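Local coordinates for protein toll-like receptor 6, Variable lymphocyte receptor B (Mus musculus, PDB 3A79) that probably recognises diacylated bacterial lipopeptides together with a partner Toll-like receptor, its leucine-rich ectodomain here being fused to a lymphocyte-receptor fragment, at residues 321-333 with 343-355. Numbering follows the deposited sequence.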
loop_
_atom_site.group_PDB
_atom_site.type_symbol
_atom_site.label_atom_id
_atom_site.label_comp_id
_atom_site.label_asym_id
_atom_site.label_seq_id
_atom_site.Cartn_x
_atom_site.Cartn_y
_atom_site.Cartn_z
ATOM N N LYS B 321 19.962 -6.635 -3.907
ATOM C CA LYS B 321 19.491 -5.259 -3.816
ATOM C C LYS B 321 20.553 -4.296 -3.258
ATOM O O LYS B 321 20.514 -3.093 -3.541
ATOM C CB LYS B 321 18.170 -5.169 -3.039
ATOM C CG LYS B 321 16.961 -5.734 -3.785
ATOM C CD LYS B 321 17.038 -7.260 -3.877
ATOM C CE LYS B 321 16.004 -7.810 -4.837
ATOM N NZ LYS B 321 15.646 -6.761 -5.816
ATOM N N GLU B 322 21.506 -4.820 -2.486
ATOM C CA GLU B 322 22.649 -4.011 -2.057
ATOM C C GLU B 322 23.343 -3.418 -3.282
ATOM O O GLU B 322 23.572 -2.209 -3.355
ATOM C CB GLU B 322 23.641 -4.844 -1.247
ATOM C CG GLU B 322 23.289 -4.980 0.222
ATOM C CD GLU B 322 23.575 -6.379 0.776
ATOM O OE1 GLU B 322 24.040 -6.477 1.936
ATOM O OE2 GLU B 322 23.326 -7.381 0.057
ATOM N N ALA B 323 23.639 -4.286 -4.248
ATOM C CA ALA B 323 24.393 -3.932 -5.453
ATOM C C ALA B 323 23.816 -2.733 -6.177
ATOM O O ALA B 323 24.539 -2.002 -6.858
ATOM C CB ALA B 323 24.473 -5.121 -6.397
ATOM N N LEU B 324 22.510 -2.547 -6.030
ATOM C CA LEU B 324 21.802 -1.458 -6.676
ATOM C C LEU B 324 21.668 -0.271 -5.728
ATOM O O LEU B 324 22.048 0.835 -6.088
ATOM C CB LEU B 324 20.429 -1.931 -7.175
ATOM C CG LEU B 324 19.368 -0.887 -7.555
ATOM C CD1 LEU B 324 19.679 -0.218 -8.883
ATOM C CD2 LEU B 324 18.009 -1.526 -7.615
ATOM N N TYR B 325 21.152 -0.490 -4.518
ATOM C CA TYR B 325 20.856 0.636 -3.620
ATOM C C TYR B 325 22.092 1.337 -3.036
ATOM O O TYR B 325 22.059 2.534 -2.735
ATOM C CB TYR B 325 19.891 0.243 -2.488
ATOM C CG TYR B 325 18.523 -0.212 -2.952
ATOM C CD1 TYR B 325 17.895 -1.297 -2.354
ATOM C CD2 TYR B 325 17.862 0.434 -3.986
ATOM C CE1 TYR B 325 16.653 -1.725 -2.771
ATOM C CE2 TYR B 325 16.612 0.012 -4.411
ATOM C CZ TYR B 325 16.013 -1.071 -3.799
ATOM O OH TYR B 325 14.774 -1.512 -4.217
ATOM N N SER B 326 23.185 0.608 -2.868
ATOM C CA SER B 326 24.359 1.220 -2.254
ATOM C C SER B 326 24.990 2.269 -3.183
ATOM O O SER B 326 25.479 3.304 -2.729
ATOM C CB SER B 326 25.363 0.155 -1.836
ATOM O OG SER B 326 25.764 -0.583 -2.970
ATOM N N VAL B 327 24.955 1.998 -4.484
ATOM C CA VAL B 327 25.424 2.941 -5.499
ATOM C C VAL B 327 24.847 4.349 -5.320
ATOM O O VAL B 327 25.494 5.332 -5.675
ATOM C CB VAL B 327 25.100 2.412 -6.906
ATOM C CG1 VAL B 327 25.210 3.509 -7.951
ATOM C CG2 VAL B 327 26.004 1.235 -7.236
ATOM N N PHE B 328 23.636 4.445 -4.771
ATOM C CA PHE B 328 23.037 5.740 -4.436
ATOM C C PHE B 328 23.278 6.126 -2.980
ATOM O O PHE B 328 23.547 7.278 -2.677
ATOM C CB PHE B 328 21.527 5.740 -4.687
ATOM C CG PHE B 328 21.146 5.431 -6.090
ATOM C CD1 PHE B 328 20.664 4.177 -6.427
ATOM C CD2 PHE B 328 21.270 6.387 -7.079
ATOM C CE1 PHE B 328 20.315 3.884 -7.728
ATOM C CE2 PHE B 328 20.922 6.097 -8.383
ATOM C CZ PHE B 328 20.445 4.841 -8.707
ATOM N N ALA B 329 23.158 5.166 -2.073
ATOM C CA ALA B 329 23.217 5.486 -0.656
ATOM C C ALA B 329 24.554 6.118 -0.287
ATOM O O ALA B 329 24.604 7.094 0.468
ATOM C CB ALA B 329 22.953 4.251 0.171
ATOM N N GLU B 330 25.629 5.569 -0.848
ATOM C CA GLU B 330 26.986 6.058 -0.596
ATOM C C GLU B 330 27.380 7.281 -1.438
ATOM O O GLU B 330 28.566 7.540 -1.615
ATOM C CB GLU B 330 28.027 4.951 -0.841
ATOM C CG GLU B 330 27.658 3.554 -0.347
ATOM C CD GLU B 330 28.856 2.609 -0.353
ATOM O OE1 GLU B 330 28.711 1.419 -0.731
ATOM O OE2 GLU B 330 29.954 3.067 0.027
ATOM N N MET B 331 26.410 8.023 -1.966
ATOM C CA MET B 331 26.722 9.218 -2.757
ATOM C C MET B 331 26.978 10.404 -1.846
ATOM O O MET B 331 26.301 10.567 -0.826
ATOM C CB MET B 331 25.609 9.562 -3.754
ATOM C CG MET B 331 25.535 8.637 -4.954
ATOM S SD MET B 331 24.241 9.067 -6.135
ATOM C CE MET B 331 24.867 8.165 -7.550
ATOM N N ASN B 332 27.959 11.224 -2.219
ATOM C CA ASN B 332 28.360 12.368 -1.404
ATOM C C ASN B 332 27.903 13.708 -1.969
ATOM O O ASN B 332 28.689 14.651 -2.090
ATOM C CB ASN B 332 29.869 12.374 -1.157
ATOM C CG ASN B 332 30.674 12.501 -2.439
ATOM O OD1 ASN B 332 30.172 12.228 -3.530
ATOM N ND2 ASN B 332 31.938 12.910 -2.311
ATOM N N ILE B 333 26.619 13.779 -2.295
ATOM C CA ILE B 333 26.008 15.005 -2.771
ATOM C C ILE B 333 25.011 15.502 -1.723
ATOM O O ILE B 333 24.730 14.795 -0.763
ATOM C CB ILE B 333 25.312 14.757 -4.106
ATOM C CG1 ILE B 333 24.290 13.627 -3.960
ATOM C CG2 ILE B 333 26.340 14.403 -5.168
ATOM C CD1 ILE B 333 23.990 12.898 -5.255
ATOM N N PHE B 343 11.275 0.645 -6.850
ATOM C CA PHE B 343 12.133 0.399 -5.690
ATOM C C PHE B 343 11.322 0.155 -4.414
ATOM O O PHE B 343 10.290 0.786 -4.198
ATOM C CB PHE B 343 13.153 1.529 -5.489
ATOM C CG PHE B 343 14.052 1.755 -6.674
ATOM C CD1 PHE B 343 14.222 0.769 -7.634
ATOM C CD2 PHE B 343 14.744 2.947 -6.818
ATOM C CE1 PHE B 343 15.048 0.979 -8.730
ATOM C CE2 PHE B 343 15.576 3.155 -7.913
ATOM C CZ PHE B 343 15.722 2.170 -8.870
ATOM N N ILE B 344 11.801 -0.763 -3.576
ATOM C CA ILE B 344 11.088 -1.172 -2.369
ATOM C C ILE B 344 11.739 -0.640 -1.093
ATOM O O ILE B 344 11.233 -0.862 0.015
ATOM C CB ILE B 344 11.034 -2.697 -2.262
ATOM C CG1 ILE B 344 12.447 -3.266 -2.268
ATOM C CG2 ILE B 344 10.251 -3.289 -3.406
ATOM C CD1 ILE B 344 12.488 -4.775 -2.128
ATOM N N HIS B 345 12.854 0.070 -1.253
ATOM C CA HIS B 345 13.716 0.408 -0.124
ATOM C C HIS B 345 14.848 1.364 -0.492
ATOM O O HIS B 345 15.141 1.584 -1.669
ATOM C CB HIS B 345 14.328 -0.875 0.444
ATOM C CG HIS B 345 14.826 -0.734 1.848
ATOM N ND1 HIS B 345 13.979 -0.655 2.931
ATOM C CD2 HIS B 345 16.080 -0.655 2.347
ATOM C CE1 HIS B 345 14.690 -0.535 4.036
ATOM N NE2 HIS B 345 15.968 -0.528 3.709
ATOM N N MET B 346 15.478 1.934 0.529
ATOM C CA MET B 346 16.754 2.619 0.362
ATOM C C MET B 346 17.630 2.286 1.558
ATOM O O MET B 346 17.172 2.299 2.706
ATOM C CB MET B 346 16.581 4.134 0.204
ATOM C CG MET B 346 17.883 4.925 0.051
ATOM S SD MET B 346 18.943 4.378 -1.308
ATOM C CE MET B 346 17.784 4.266 -2.679
ATOM N N VAL B 347 18.884 1.959 1.273
ATOM C CA VAL B 347 19.847 1.566 2.290
ATOM C C VAL B 347 20.288 2.774 3.110
ATOM O O VAL B 347 20.307 3.891 2.609
ATOM C CB VAL B 347 21.063 0.884 1.626
ATOM C CG1 VAL B 347 22.268 0.938 2.513
ATOM C CG2 VAL B 347 20.726 -0.548 1.281
ATOM N N CYS B 348 20.621 2.560 4.376
ATOM C CA CYS B 348 21.204 3.631 5.185
ATOM C C CYS B 348 22.694 3.839 4.806
ATOM O O CYS B 348 23.462 2.877 4.669
ATOM C CB CYS B 348 20.977 3.349 6.691
ATOM S SG CYS B 348 21.809 4.407 7.921
ATOM N N PRO B 349 23.095 5.100 4.581
ATOM C CA PRO B 349 24.501 5.376 4.265
ATOM C C PRO B 349 25.451 4.680 5.258
ATOM O O PRO B 349 25.185 4.700 6.465
ATOM C CB PRO B 349 24.594 6.896 4.417
ATOM C CG PRO B 349 23.185 7.407 4.235
ATOM C CD PRO B 349 22.245 6.309 4.561
ATOM N N PRO B 350 26.556 4.086 4.764
ATOM C CA PRO B 350 27.465 3.311 5.622
ATOM C C PRO B 350 28.280 4.218 6.540
ATOM O O PRO B 350 28.658 3.820 7.648
ATOM C CB PRO B 350 28.402 2.606 4.621
ATOM C CG PRO B 350 27.933 3.006 3.256
ATOM C CD PRO B 350 27.098 4.241 3.407
ATOM N N SER B 351 28.554 5.426 6.051
ATOM C CA SER B 351 29.294 6.446 6.785
ATOM C C SER B 351 28.433 7.702 6.772
ATOM O O SER B 351 27.562 7.834 5.910
ATOM C CB SER B 351 30.647 6.721 6.108
ATOM O OG SER B 351 31.496 5.579 6.106
ATOM N N PRO B 352 28.654 8.623 7.730
ATOM C CA PRO B 352 27.904 9.885 7.779
ATOM C C PRO B 352 27.831 10.547 6.409
ATOM O O PRO B 352 28.876 10.911 5.873
ATOM C CB PRO B 352 28.745 10.743 8.720
ATOM C CG PRO B 352 29.349 9.764 9.647
ATOM C CD PRO B 352 29.568 8.484 8.876
ATOM N N SER B 353 26.634 10.696 5.847
ATOM C CA SER B 353 26.520 11.302 4.526
ATOM C C SER B 353 26.313 12.799 4.641
ATOM O O SER B 353 26.364 13.363 5.732
ATOM C CB SER B 353 25.394 10.675 3.706
ATOM O OG SER B 353 24.143 11.184 4.120
ATOM N N SER B 354 26.088 13.439 3.501
ATOM C CA SER B 354 25.955 14.885 3.467
ATOM C C SER B 354 24.633 15.238 2.825
ATOM O O SER B 354 24.320 16.409 2.617
ATOM C CB SER B 354 27.125 15.528 2.717
ATOM O OG SER B 354 27.270 14.967 1.427
ATOM N N PHE B 355 23.857 14.205 2.516
ATOM C CA PHE B 355 22.488 14.398 2.077
ATOM C C PHE B 355 21.828 15.369 3.025
ATOM O O PHE B 355 21.841 15.168 4.237
ATOM C CB PHE B 355 21.711 13.085 2.119
ATOM C CG PHE B 355 22.114 12.103 1.063
ATOM C CD1 PHE B 355 22.266 10.763 1.374
ATOM C CD2 PHE B 355 22.332 12.518 -0.239
ATOM C CE1 PHE B 355 22.632 9.854 0.412
ATOM C CE2 PHE B 355 22.697 11.613 -1.213
ATOM C CZ PHE B 355 22.846 10.277 -0.886
#
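Backbone N of Ile344 donates a nearly straight hydrogen bond (163°) to Tyr325 OH, 3.1 Å away, so that the phenol at the end of a helix side chain pairs with an amide in a stretch without regular structure. With CG anti to its own carbonyl carbon (chi1 -62°), the tyrosine reaches across the neighbouring backbone: His345 O stands over the centre of one ring face, 3.4 Å above the plane, while the ring edge points at the face of Phe343 in a T-shaped pair, planes at 77°. Met346, bent at chi2 and chi3, curls its CE back to within 4.0 Å of Tyr325 CD2. A phenylalanine in place of Tyr325 would probably leave the Ile344 amide without its mate, though the ring's packing against Phe343 and Met346 could persist.

Further along, Ala329 CB rests 3.6 Å from Val347 O, and the Phe355 ring lies against the chain leaving the helix, with Phe328 O at its edge and CE2 3.8 Å from Ile333 CG1. Beyond these, Phe328 and Phe355 both touch Leu336 of strand 335-339, Cys348 is disulfide-bonded to Cys373, and His345 stacks on an aromatic side chain of another protein's chain. The whole lies within the Toll-like receptor part of the fusion, where segments following successive parallel strands pack side by side, as in a leucine-rich repeat solenoid.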